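Local coordinates for pancreatic lipase related protein 2 (PDB 1W52), which probably hydrolyses the fatty-acid esters of galactolipids and triacylglycerols as a calcium-binding secreted lipase, at residues V148-H153 / G169-V174; R70-V75 / T100-S105; S64-S69 / L141-E146; A198-V203 / G224-F229. All coordinates share one frame; numbering follows the deposited sequence.

Contact 1: residues V148-H153 / G169-V174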
loop_
_atom_site.group_PDB
_atom_site.type_symbol
_atom_site.label_atom_id
_atom_site.label_comp_id
_atom_site.label_asym_id
_atom_site.label_seq_id
_atom_site.Cartn_x
_atom_site.Cartn_y
_atom_site.Cartn_z
ATOM N N VAL A 148 14.963 0.331 13.880
ATOM C CA VAL A 148 14.567 1.497 13.087
ATOM C C VAL A 148 13.796 1.061 11.875
ATOM O O VAL A 148 14.228 0.158 11.159
ATOM C CB VAL A 148 15.760 2.234 12.549
ATOM C CG1 VAL A 148 15.298 3.288 11.509
ATOM C CG2 VAL A 148 16.521 2.863 13.672
ATOM N N HIS A 149 12.674 1.749 11.658
ATOM C CA HIS A 149 11.778 1.556 10.512
ATOM C C HIS A 149 11.715 2.827 9.714
ATOM O O HIS A 149 11.280 3.889 10.239
ATOM C CB HIS A 149 10.388 1.296 11.004
ATOM C CG HIS A 149 9.400 1.016 9.920
ATOM N ND1 HIS A 149 8.043 1.237 10.078
ATOM C CD2 HIS A 149 9.561 0.494 8.683
ATOM C CE1 HIS A 149 7.415 0.855 8.985
ATOM N NE2 HIS A 149 8.310 0.407 8.120
ATOM N N ILE A 150 12.165 2.753 8.466
ATOM C CA ILE A 150 12.031 3.908 7.615
ATOM C C ILE A 150 10.925 3.708 6.639
ATOM O O ILE A 150 10.870 2.694 5.987
ATOM C CB ILE A 150 13.268 4.185 6.872
ATOM C CG1 ILE A 150 14.393 4.477 7.838
ATOM C CG2 ILE A 150 13.060 5.482 6.086
ATOM C CD1 ILE A 150 15.721 4.451 7.217
ATOM N N ILE A 151 10.043 4.684 6.528
ATOM C CA ILE A 151 8.915 4.577 5.607
ATOM C C ILE A 151 9.028 5.711 4.606
ATOM O O ILE A 151 8.911 6.849 5.008
ATOM C CB ILE A 151 7.591 4.751 6.365
ATOM C CG1 ILE A 151 7.503 3.890 7.615
ATOM C CG2 ILE A 151 6.461 4.377 5.476
ATOM C CD1 ILE A 151 6.191 4.153 8.436
ATOM N N GLY A 152 9.223 5.439 3.329
ATOM C CA GLY A 152 9.366 6.529 2.367
ATOM C C GLY A 152 8.356 6.457 1.226
ATOM O O GLY A 152 8.099 5.389 0.693
ATOM N N HIS A 153 7.795 7.590 0.832
ATOM C CA HIS A 153 6.918 7.673 -0.356
ATOM C C HIS A 153 7.619 8.239 -1.623
ATOM O O HIS A 153 8.272 9.263 -1.556
ATOM C CB HIS A 153 5.664 8.536 -0.078
ATOM C CG HIS A 153 4.826 8.748 -1.306
ATOM N ND1 HIS A 153 4.868 9.915 -2.042
ATOM C CD2 HIS A 153 3.985 7.914 -1.975
ATOM C CE1 HIS A 153 4.067 9.796 -3.091
ATOM N NE2 HIS A 153 3.538 8.588 -3.090
ATOM N N GLY A 169 22.663 -2.398 5.427
ATOM C CA GLY A 169 21.472 -3.208 5.687
ATOM C C GLY A 169 21.204 -3.602 7.134
ATOM O O GLY A 169 20.531 -4.619 7.398
ATOM N N ARG A 170 21.686 -2.767 8.060
ATOM C CA ARG A 170 21.612 -3.011 9.503
ATOM C C ARG A 170 20.265 -2.564 10.059
ATOM O O ARG A 170 19.867 -2.952 11.142
ATOM C CB ARG A 170 22.781 -2.293 10.249
ATOM C CG ARG A 170 24.026 -3.158 10.532
ATOM C CD ARG A 170 23.678 -4.538 11.125
ATOM N NE ARG A 170 24.710 -5.556 10.933
ATOM C CZ ARG A 170 24.483 -6.873 10.837
ATOM N NH1 ARG A 170 23.246 -7.370 10.910
ATOM N NH2 ARG A 170 25.512 -7.705 10.667
ATOM N N VAL A 171 19.586 -1.738 9.284
ATOM C CA VAL A 171 18.312 -1.130 9.653
ATOM C C VAL A 171 17.177 -2.155 9.464
ATOM O O VAL A 171 17.075 -2.837 8.463
ATOM C CB VAL A 171 18.076 0.193 8.848
ATOM C CG1 VAL A 171 18.597 0.034 7.437
ATOM C CG2 VAL A 171 16.628 0.580 8.784
ATOM N N GLY A 172 16.322 -2.256 10.462
ATOM C CA GLY A 172 15.402 -3.360 10.557
ATOM C C GLY A 172 14.335 -3.385 9.505
ATOM O O GLY A 172 13.883 -4.447 9.108
ATOM N N ARG A 173 13.887 -2.219 9.076
ATOM C CA ARG A 173 12.860 -2.165 8.044
ATOM C C ARG A 173 12.752 -0.834 7.362
ATOM O O ARG A 173 12.713 0.227 8.000
ATOM C CB ARG A 173 11.527 -2.461 8.653
ATOM C CG ARG A 173 10.394 -2.590 7.712
ATOM C CD ARG A 173 9.117 -2.634 8.482
ATOM N NE ARG A 173 7.953 -2.973 7.684
ATOM C CZ ARG A 173 6.702 -2.711 8.058
ATOM N NH1 ARG A 173 6.485 -2.096 9.211
ATOM N NH2 ARG A 173 5.665 -3.069 7.301
ATOM N N VAL A 174 12.685 -0.916 6.043
ATOM C CA VAL A 174 12.312 0.211 5.225
ATOM C C VAL A 174 11.118 -0.272 4.423
ATOM O O VAL A 174 11.069 -1.419 3.954
ATOM C CB VAL A 174 13.486 0.782 4.362
ATOM C CG1 VAL A 174 14.155 -0.272 3.624
ATOM C CG2 VAL A 174 12.974 1.763 3.326
#

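Contact 2: residues R70-V75 / T100-S105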
loop_
_atom_site.group_PDB
_atom_site.type_symbol
_atom_site.label_atom_id
_atom_site.label_comp_id
_atom_site.label_asym_id
_atom_site.label_seq_id
_atom_site.Cartn_x
_atom_site.Cartn_y
_atom_site.Cartn_z
ATOM N N ARG A 70 12.431 2.209 22.792
ATOM C CA ARG A 70 11.377 1.897 21.806
ATOM C C ARG A 70 11.800 1.878 20.344
ATOM O O ARG A 70 12.782 2.541 20.016
ATOM C CB ARG A 70 10.328 2.971 21.923
ATOM C CG ARG A 70 9.821 3.094 23.315
ATOM C CD ARG A 70 9.288 1.804 23.799
ATOM N NE ARG A 70 8.327 1.964 24.861
ATOM C CZ ARG A 70 7.662 0.959 25.388
ATOM N NH1 ARG A 70 7.815 -0.259 24.917
ATOM N NH2 ARG A 70 6.821 1.167 26.368
ATOM N N LYS A 71 11.052 1.164 19.474
ATOM C CA LYS A 71 11.209 1.298 17.996
ATOM C C LYS A 71 11.206 2.763 17.541
ATOM O O LYS A 71 10.664 3.604 18.223
ATOM C CB LYS A 71 10.055 0.649 17.210
ATOM C CG LYS A 71 10.075 -0.866 17.076
ATOM C CD LYS A 71 8.942 -1.394 16.140
ATOM C CE LYS A 71 9.262 -1.160 14.662
ATOM N NZ LYS A 71 10.573 -1.763 14.159
ATOM N N THR A 72 11.786 3.056 16.386
ATOM C CA THR A 72 11.702 4.392 15.817
ATOM C C THR A 72 11.256 4.375 14.352
ATOM O O THR A 72 11.881 3.740 13.490
ATOM C CB THR A 72 13.028 5.068 15.930
ATOM O OG1 THR A 72 13.414 5.142 17.316
ATOM C CG2 THR A 72 12.966 6.508 15.395
ATOM N N HIS A 73 10.153 5.061 14.080
ATOM C CA HIS A 73 9.648 5.213 12.719
ATOM C C HIS A 73 10.087 6.544 12.109
ATOM O O HIS A 73 9.941 7.607 12.695
ATOM C CB HIS A 73 8.133 5.089 12.707
ATOM C CG HIS A 73 7.656 3.804 13.303
ATOM N ND1 HIS A 73 7.851 2.591 12.694
ATOM C CD2 HIS A 73 7.006 3.542 14.462
ATOM C CE1 HIS A 73 7.337 1.633 13.447
ATOM N NE2 HIS A 73 6.812 2.184 14.524
ATOM N N PHE A 74 10.689 6.430 10.938
ATOM C CA PHE A 74 11.042 7.561 10.098
ATOM C C PHE A 74 10.039 7.566 8.950
ATOM O O PHE A 74 9.697 6.502 8.389
ATOM C CB PHE A 74 12.426 7.332 9.531
ATOM C CG PHE A 74 13.562 7.705 10.475
ATOM C CD1 PHE A 74 14.470 6.725 10.960
ATOM C CD2 PHE A 74 13.788 9.029 10.817
ATOM C CE1 PHE A 74 15.530 7.078 11.740
ATOM C CE2 PHE A 74 14.861 9.368 11.616
ATOM C CZ PHE A 74 15.727 8.388 12.062
ATOM N N VAL A 75 9.579 8.755 8.596
ATOM C CA VAL A 75 8.647 8.925 7.490
ATOM C C VAL A 75 9.172 9.976 6.535
ATOM O O VAL A 75 9.161 11.136 6.839
ATOM C CB VAL A 75 7.334 9.375 8.033
ATOM C CG1 VAL A 75 6.398 9.709 6.925
ATOM C CG2 VAL A 75 6.753 8.257 8.896
ATOM N N THR A 100 3.831 2.477 21.544
ATOM C CA THR A 100 4.584 3.510 22.244
ATOM C C THR A 100 5.972 3.501 21.648
ATOM O O THR A 100 6.662 2.494 21.634
ATOM C CB THR A 100 4.519 3.468 23.820
ATOM O OG1 THR A 100 4.894 2.194 24.305
ATOM C CG2 THR A 100 3.042 3.665 24.346
ATOM N N THR A 101 6.316 4.652 21.079
ATOM C CA THR A 101 7.385 4.740 20.133
ATOM C C THR A 101 7.815 6.165 19.771
ATOM O O THR A 101 7.181 7.145 20.156
ATOM C CB THR A 101 6.902 4.031 18.899
ATOM O OG1 THR A 101 6.200 2.848 19.306
ATOM C CG2 THR A 101 8.049 3.497 18.053
ATOM N N ASN A 102 8.942 6.215 19.053
ATOM C CA ASN A 102 9.513 7.393 18.445
ATOM C C ASN A 102 9.171 7.439 16.982
ATOM O O ASN A 102 9.507 6.511 16.226
ATOM C CB ASN A 102 11.036 7.308 18.515
ATOM C CG ASN A 102 11.533 7.029 19.890
ATOM O OD1 ASN A 102 11.156 7.738 20.834
ATOM N ND2 ASN A 102 12.394 5.998 20.032
ATOM N N CYS A 103 8.535 8.523 16.550
ATOM C CA CYS A 103 8.285 8.702 15.126
ATOM C C CYS A 103 8.829 10.025 14.632
ATOM O O CYS A 103 8.441 11.059 15.111
ATOM C CB CYS A 103 6.799 8.544 14.812
ATOM S SG CYS A 103 6.501 8.508 13.022
ATOM N N ILE A 104 9.762 9.967 13.694
ATOM C CA ILE A 104 10.322 11.166 13.059
ATOM C C ILE A 104 9.874 11.318 11.594
ATOM O O ILE A 104 9.904 10.357 10.802
ATOM C CB ILE A 104 11.881 11.156 13.068
ATOM C CG1 ILE A 104 12.461 10.831 14.454
ATOM C CG2 ILE A 104 12.417 12.487 12.550
ATOM C CD1 ILE A 104 13.860 10.247 14.373
ATOM N N SER A 105 9.499 12.553 11.262
ATOM C CA SER A 105 9.095 12.958 9.933
ATOM C C SER A 105 10.282 13.690 9.370
ATOM O O SER A 105 10.771 14.615 9.989
ATOM C CB SER A 105 7.876 13.869 10.033
ATOM O OG SER A 105 7.622 14.546 8.807
#

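Contact 3: residues S64-S69 / L141-E146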
loop_
_atom_site.group_PDB
_atom_site.type_symbol
_atom_site.label_atom_id
_atom_site.label_comp_id
_atom_site.label_asym_id
_atom_site.label_seq_id
_atom_site.Cartn_x
_atom_site.Cartn_y
_atom_site.Cartn_z
ATOM N N SER A 64 15.749 15.572 24.393
ATOM C CA SER A 64 14.420 15.315 23.787
ATOM C C SER A 64 13.754 14.019 24.254
ATOM O O SER A 64 14.417 13.101 24.783
ATOM C CB SER A 64 14.536 15.249 22.266
ATOM O OG SER A 64 15.375 14.172 21.872
ATOM N N ASN A 65 12.457 13.927 23.981
ATOM C CA ASN A 65 11.632 12.819 24.454
ATOM C C ASN A 65 11.940 11.493 23.784
ATOM O O ASN A 65 11.387 10.450 24.150
ATOM C CB ASN A 65 10.157 13.143 24.277
ATOM C CG ASN A 65 9.732 14.326 25.093
ATOM O OD1 ASN A 65 10.427 15.324 25.157
ATOM N ND2 ASN A 65 8.587 14.224 25.731
ATOM N N PHE A 66 12.824 11.524 22.802
ATOM C CA PHE A 66 13.246 10.300 22.168
ATOM C C PHE A 66 13.514 9.264 23.249
ATOM O O PHE A 66 14.158 9.585 24.219
ATOM C CB PHE A 66 14.504 10.556 21.346
ATOM C CG PHE A 66 15.122 9.312 20.752
ATOM C CD1 PHE A 66 16.151 8.662 21.391
ATOM C CD2 PHE A 66 14.692 8.817 19.553
ATOM C CE1 PHE A 66 16.709 7.544 20.844
ATOM C CE2 PHE A 66 15.272 7.694 19.006
ATOM C CZ PHE A 66 16.272 7.062 19.646
ATOM N N GLN A 67 13.027 8.036 23.057
ATOM C CA GLN A 67 13.148 6.938 24.020
ATOM C C GLN A 67 13.953 5.786 23.424
ATOM O O GLN A 67 13.450 5.033 22.600
ATOM C CB GLN A 67 11.766 6.446 24.512
ATOM C CG GLN A 67 10.576 6.587 23.542
ATOM C CD GLN A 67 9.219 6.968 24.215
ATOM O OE1 GLN A 67 9.179 7.851 25.062
ATOM N NE2 GLN A 67 8.117 6.315 23.805
ATOM N N SER A 68 15.202 5.638 23.862
ATOM C CA SER A 68 16.076 4.588 23.323
ATOM C C SER A 68 15.538 3.181 23.562
ATOM O O SER A 68 15.992 2.219 22.955
ATOM C CB SER A 68 17.486 4.709 23.903
ATOM O OG SER A 68 17.509 4.151 25.208
ATOM N N SER A 69 14.576 3.086 24.465
ATOM C CA SER A 69 13.879 1.833 24.754
ATOM C C SER A 69 12.983 1.300 23.601
ATOM O O SER A 69 12.822 0.086 23.446
ATOM C CB SER A 69 13.040 2.006 26.024
ATOM O OG SER A 69 12.267 0.840 26.284
ATOM N N LEU A 141 23.624 6.555 21.990
ATOM C CA LEU A 141 22.797 5.866 22.987
ATOM C C LEU A 141 22.699 4.374 22.795
ATOM O O LEU A 141 21.740 3.775 23.243
ATOM C CB LEU A 141 21.376 6.412 23.030
ATOM C CG LEU A 141 21.038 7.838 22.585
ATOM C CD1 LEU A 141 19.758 8.306 23.335
ATOM C CD2 LEU A 141 22.199 8.882 22.742
ATOM N N SER A 142 23.697 3.772 22.158
ATOM C CA SER A 142 23.681 2.330 21.807
ATOM C C SER A 142 22.376 1.834 21.170
ATOM O O SER A 142 22.045 0.630 21.248
ATOM C CB SER A 142 24.016 1.477 23.023
ATOM O OG SER A 142 25.275 1.847 23.540
ATOM N N TYR A 143 21.659 2.760 20.519
ATOM C CA TYR A 143 20.415 2.451 19.839
ATOM C C TYR A 143 20.677 1.516 18.668
ATOM O O TYR A 143 21.253 1.874 17.652
ATOM C CB TYR A 143 19.698 3.716 19.388
ATOM C CG TYR A 143 18.272 3.461 18.981
ATOM C CD1 TYR A 143 17.206 3.847 19.787
ATOM C CD2 TYR A 143 17.988 2.828 17.789
ATOM C CE1 TYR A 143 15.893 3.615 19.386
ATOM C CE2 TYR A 143 16.698 2.580 17.404
ATOM C CZ TYR A 143 15.656 2.974 18.185
ATOM O OH TYR A 143 14.390 2.693 17.743
ATOM N N ASN A 144 20.255 0.288 18.848
ATOM C CA ASN A 144 20.355 -0.710 17.816
ATOM C C ASN A 144 19.640 -0.258 16.501
ATOM O O ASN A 144 18.437 0.030 16.490
ATOM C CB ASN A 144 19.759 -1.993 18.409
ATOM C CG ASN A 144 19.811 -3.160 17.478
ATOM O OD1 ASN A 144 20.635 -3.213 16.557
ATOM N ND2 ASN A 144 18.918 -4.129 17.714
ATOM N N PRO A 145 20.388 -0.113 15.414
ATOM C CA PRO A 145 19.794 0.068 14.092
ATOM C C PRO A 145 18.665 -0.863 13.702
ATOM O O PRO A 145 17.807 -0.372 12.973
ATOM C CB PRO A 145 21.000 -0.116 13.171
ATOM C CG PRO A 145 22.028 0.588 13.921
ATOM C CD PRO A 145 21.849 0.032 15.337
ATOM N N GLU A 146 18.636 -2.115 14.150
ATOM C CA GLU A 146 17.528 -3.009 13.780
ATOM C C GLU A 146 16.184 -2.696 14.474
ATOM O O GLU A 146 15.199 -3.343 14.219
ATOM C CB GLU A 146 17.917 -4.469 13.951
ATOM C CG GLU A 146 17.503 -5.052 15.282
ATOM C CD GLU A 146 17.932 -6.498 15.464
ATOM O OE1 GLU A 146 17.593 -7.332 14.586
ATOM O OE2 GLU A 146 18.587 -6.803 16.490
#

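Contact 4: residues A198-V203 / G224-F229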
loop_
_atom_site.group_PDB
_atom_site.type_symbol
_atom_site.label_atom_id
_atom_site.label_comp_id
_atom_site.label_asym_id
_atom_site.label_seq_id
_atom_site.Cartn_x
_atom_site.Cartn_y
_atom_site.Cartn_z
ATOM N N ALA A 198 17.642 -3.053 3.807
ATOM C CA ALA A 198 17.178 -3.297 5.182
ATOM C C ALA A 198 17.032 -4.774 5.454
ATOM O O ALA A 198 17.096 -5.580 4.537
ATOM C CB ALA A 198 15.915 -2.582 5.472
ATOM N N GLN A 199 16.884 -5.128 6.722
ATOM C CA GLN A 199 16.683 -6.519 7.074
ATOM C C GLN A 199 15.375 -6.967 6.478
ATOM O O GLN A 199 15.175 -8.130 6.144
ATOM C CB GLN A 199 16.657 -6.701 8.591
ATOM C CG GLN A 199 17.944 -6.254 9.319
ATOM C CD GLN A 199 19.077 -7.244 9.186
ATOM O OE1 GLN A 199 19.197 -7.954 8.197
ATOM N NE2 GLN A 199 19.920 -7.281 10.203
ATOM N N PHE A 200 14.474 -6.001 6.338
ATOM C CA PHE A 200 13.156 -6.214 5.763
ATOM C C PHE A 200 12.707 -4.992 4.975
ATOM O O PHE A 200 12.622 -3.868 5.535
ATOM C CB PHE A 200 12.174 -6.425 6.877
ATOM C CG PHE A 200 10.786 -6.691 6.412
ATOM C CD1 PHE A 200 10.525 -7.571 5.349
ATOM C CD2 PHE A 200 9.698 -6.068 7.045
ATOM C CE1 PHE A 200 9.207 -7.845 4.954
ATOM C CE2 PHE A 200 8.384 -6.361 6.635
ATOM C CZ PHE A 200 8.159 -7.247 5.595
ATOM N N VAL A 201 12.376 -5.239 3.701
ATOM C CA VAL A 201 11.831 -4.228 2.796
ATOM C C VAL A 201 10.475 -4.710 2.306
ATOM O O VAL A 201 10.345 -5.795 1.712
ATOM C CB VAL A 201 12.752 -3.974 1.543
ATOM C CG1 VAL A 201 12.191 -2.868 0.644
ATOM C CG2 VAL A 201 14.217 -3.616 1.931
ATOM N N ASP A 202 9.479 -3.877 2.520
ATOM C CA ASP A 202 8.146 -4.152 2.001
ATOM C C ASP A 202 7.679 -2.995 1.126
ATOM O O ASP A 202 7.830 -1.836 1.473
ATOM C CB ASP A 202 7.146 -4.348 3.137
ATOM C CG ASP A 202 7.155 -3.189 4.136
ATOM O OD1 ASP A 202 8.263 -2.601 4.369
ATOM O OD2 ASP A 202 6.110 -2.808 4.717
ATOM N N VAL A 203 7.069 -3.303 0.007
ATOM C CA VAL A 203 6.675 -2.271 -0.918
ATOM C C VAL A 203 5.178 -2.310 -1.246
ATOM O O VAL A 203 4.624 -3.367 -1.477
ATOM C CB VAL A 203 7.477 -2.406 -2.204
ATOM C CG1 VAL A 203 7.384 -1.122 -3.039
ATOM C CG2 VAL A 203 8.912 -2.717 -1.865
ATOM N N GLY A 224 11.359 -5.516 -2.971
ATOM C CA GLY A 224 11.214 -5.729 -1.543
ATOM C C GLY A 224 11.307 -7.202 -1.285
ATOM O O GLY A 224 11.374 -7.991 -2.235
ATOM N N HIS A 225 11.333 -7.592 -0.016
ATOM C CA HIS A 225 11.083 -8.993 0.297
ATOM C C HIS A 225 9.623 -9.256 -0.029
ATOM O O HIS A 225 9.239 -10.351 -0.436
ATOM C CB HIS A 225 11.435 -9.324 1.747
ATOM C CG HIS A 225 12.854 -9.008 2.061
ATOM N ND1 HIS A 225 13.224 -7.811 2.648
ATOM C CD2 HIS A 225 14.003 -9.662 1.777
ATOM C CE1 HIS A 225 14.537 -7.762 2.759
ATOM N NE2 HIS A 225 15.035 -8.859 2.217
ATOM N N MET A 226 8.819 -8.214 0.109
ATOM C CA MET A 226 7.423 -8.301 -0.256
ATOM C C MET A 226 6.983 -7.097 -1.103
ATOM O O MET A 226 7.242 -5.959 -0.781
ATOM C CB MET A 226 6.638 -8.365 1.025
ATOM C CG MET A 226 7.193 -9.337 2.035
ATOM S SD MET A 226 5.815 -9.911 3.042
ATOM C CE MET A 226 5.909 -9.088 4.476
ATOM N N ASP A 227 6.337 -7.371 -2.209
ATOM C CA ASP A 227 5.843 -6.345 -3.089
ATOM C C ASP A 227 4.365 -6.599 -3.141
ATOM O O ASP A 227 3.955 -7.634 -3.622
ATOM C CB ASP A 227 6.470 -6.511 -4.478
ATOM C CG ASP A 227 7.938 -6.110 -4.495
ATOM O OD1 ASP A 227 8.203 -4.898 -4.810
ATOM O OD2 ASP A 227 8.865 -6.933 -4.158
ATOM N N PHE A 228 3.576 -5.679 -2.591
ATOM C CA PHE A 228 2.113 -5.749 -2.637
ATOM C C PHE A 228 1.571 -4.958 -3.833
ATOM O O PHE A 228 2.108 -3.873 -4.141
ATOM C CB PHE A 228 1.514 -5.157 -1.378
ATOM C CG PHE A 228 1.928 -5.847 -0.122
ATOM C CD1 PHE A 228 3.193 -5.660 0.409
ATOM C CD2 PHE A 228 1.043 -6.649 0.555
ATOM C CE1 PHE A 228 3.565 -6.262 1.571
ATOM C CE2 PHE A 228 1.407 -7.269 1.733
ATOM C CZ PHE A 228 2.664 -7.063 2.243
ATOM N N PHE A 229 0.494 -5.472 -4.461
ATOM C CA PHE A 229 -0.163 -4.811 -5.602
ATOM C C PHE A 229 -1.673 -4.545 -5.452
ATOM O O PHE A 229 -2.483 -5.198 -6.110
ATOM C CB PHE A 229 0.096 -5.648 -6.845
ATOM C CG PHE A 229 1.512 -5.690 -7.223
ATOM C CD1 PHE A 229 2.367 -6.596 -6.612
ATOM C CD2 PHE A 229 2.016 -4.790 -8.148
ATOM C CE1 PHE A 229 3.749 -6.626 -6.984
ATOM C CE2 PHE A 229 3.387 -4.764 -8.489
ATOM C CZ PHE A 229 4.255 -5.687 -7.919
#

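Contact 1: residues V148-H153 / G169-V174
Val148, Ile150, Val171 and Val174 form the apolar centre of this contact. It belongs to a beta-alpha-beta crossover of the alpha/beta-hydrolase fold: strand 148-153, helix 155-166, then the parallel strand 173-177. Val171 CG2 lies 4.1 Å from Val148 CG1 and also reaches CD1 of Ile150. Ile150 and Val174 are paired on the same face of the sheet, CB to CB 4.2 Å. Two backbone bonds join the strands. Arg173 N gives to Val148 O at 3.2 Å. Arg173 O takes the N-H of Ile150 at 2.6 Å.

His149 and Arg173 occupy the other face. Both carry CG anti to the backbone N (chi1 -177° and -174°), and they run side by side in one direction. The extended arginine chain slides along the imidazole, with its CD 3.2 Å from His149 CD2. The two flat groups are only 7° from parallel. His149 NE2 is bonded to Thr175. The guanidinium forms a salt bridge with Asp202 and gives to the carbonyls of Gly310 and His311. With an alanine at Arg173, the buried Asp202 carboxylate is likely to lose its charged mate and the His149 ring its flat neighbour. His149 NE2 lies over one face of the guanidinium, 3.3 Å from Arg173 NH1, at an angle too poor for a bond.

Contact 2: residues R70-V75 / T100-S105
Arg70 opens the contact: Thr100 OG1 lies over one face of its guanidinium, 2.9 Å above the plane and near the rim. No N-H points there, so this is packing and not a hydrogen bond. Lys71 follows. Its O accepts from Asn102 N, though the place of that oxygen is less sure.

Thr72 pairs with Asn102. The asparagine has CG anti to the carbonyl carbon (chi1 -52°), which brings its amide to the threonine hydroxyl. ND2 of Asn102 gives to Thr72 OG1 at 3.0 Å, with the oxygen only 13° out of the amide plane. The same hydroxyl is bonded to Tyr143, and Asn102 OD1 takes the N-H of Gln67. The asparagine amide is thus held at both ends.

His73 uses its backbone twice: N gives to Asn102 O at 2.7 Å, and O accepts from Ile104 N at 2.6 Å. Its ring stands on the face of Cys103, bonded through ND1 to His149 and through NE2 to Glu99. Phe74 returns to the Thr72 face. It lies alongside Ile104, with CD2 3.6 Å from Ile104 CB. Val75 N gives to Ile104 O at 2.7 Å, and Val75 CG2 meets Cys103 SG at 4.1 Å.

The two strands are parallel neighbours, their axes 15° apart, in the beta-alpha-beta unit of strand 72-76, helix 87-96 and strand 102-107. The disulfide from Cys103 to Cys92 ties the second strand to that helix, which also covers His73 and Val75. On the other face Ile104 packs on strand 38-43, and Phe74 on strand 148-153.

Contact 3: residues S64-S69 / L141-E146
Two connecting loops at one end of the alpha/beta-hydrolase sheet meet where Phe66 packs on Leu141 and Tyr143. One loop leads from helix 59-62 to strand 72-76. The other leaves helix 116-141, with Ser142 at positive phi, and runs to strand 148-153. No hydrogen bond joins the two segments.

Phe66 swings its ring across to the other loop with CG anti to the backbone N (chi1 174°). The ring touches with its edge. CE1 meets Leu141 CD1 at 4.0 Å. CZ approaches the CD1-CE1 bond of the tyrosine ring obliquely, 3.4 Å from Tyr143 CD1 and 3.5 Å from CE1. The rings make an oblique pair, with planes turned 44° to each other and centroids 5.4 Å apart. Leu137 of helix 116-141 touches both Phe66 and Tyr143.

Tyr143 is buried. Besides its bond to Thr72, its OH is hydrogen-bonded to the carbonyls of Arg70 and Asn147, with a single proton to share among them. These partners belong to the residues at or leading into strands 72-76 and 148-153. Further along the second loop, Asn144 OD1 weakly accepts from Glu146 N, closing an Asx turn, and its ND2 gives to Glu146 OE2. Ser68 comes to the tyrosine from the opposite side of the ring to Phe66: its carbonyl O is 3.8 Å from Tyr143 CD1.

Contact 4: residues A198-V203 / G224-F229
Val201 and His225 carry the polar part of this contact. His225 has CG anti to the carbonyl carbon (chi1 -58°), which turns its ring back to the first segment, where ND1 accepts from Val201 N at 2.9 Å. The bond is straight, 166° at the hydrogen, and the donor lies almost in the ring plane. ND1 therefore acts as an acceptor, and a neutral ring would probably carry its proton on NE2. Replacing the ring by a leucine would probably leave the buried Val201 N-H without an acceptor.

Backbone bonds continue from there. Val201 O takes two donors, His225 N at 2.7 Å and Met226 N at 3.3 Å. Further along, Val203 N gives to Met226 O, and Phe228 N to Val203 O, both at 2.8 Å.

These bonds join strands 201-204 and 226-230, parallel neighbours in the central sheet of the alpha/beta-hydrolase fold. The 20 residues between the segments contain no helix, so this is not a beta-alpha-beta unit.

Among the apolar contacts, the edge of the Phe200 ring meets Met226, its CE1 3.8 Å from CG of the methionine. Val203 CG2 rests on Gly224 CA at 3.8 Å. Glycine suits this site, because a CB would clash with Val203 CG2 and Val201 O.

Phe228 turns its ring edge to the Val203 carbonyl oxygen.

The carboxylates bond mostly outside the pairing. Asp202 OD1 bonds Thr175. Asp227 OD1 takes bonds from His205 and the Val223 backbone. Within 224-229, Asp227 OD2 accepts from Gly224 N at 3.1 Å, on the syn side and 24° out of the carboxylate plane.

How the contacts relate
Contacts 1, 2 and 4 are buried strand pairings in one sheet; contact 3 is a partly buried meeting of loops at its end. Contacts 1 and 2 share a boundary, since strands 148-153 and 72-76 are neighbours. Phe74 packs there on Val148 and Ile150, and His73 bonds His149. Contact 4 continues the sheet on the other side, as strand 201-204 lies next to strand 173-177. The Arg173-Asp202 salt bridge joins contacts 1 and 4. Contacts 1 and 2 are closed by helical crossovers, but contact 4 is not. Their chemistry differs too. The strand pairs rest on backbone bonds. Contact 3 relies on aromatic and aliphatic packing, and reaches contact 2 through the Tyr143 hydroxyl.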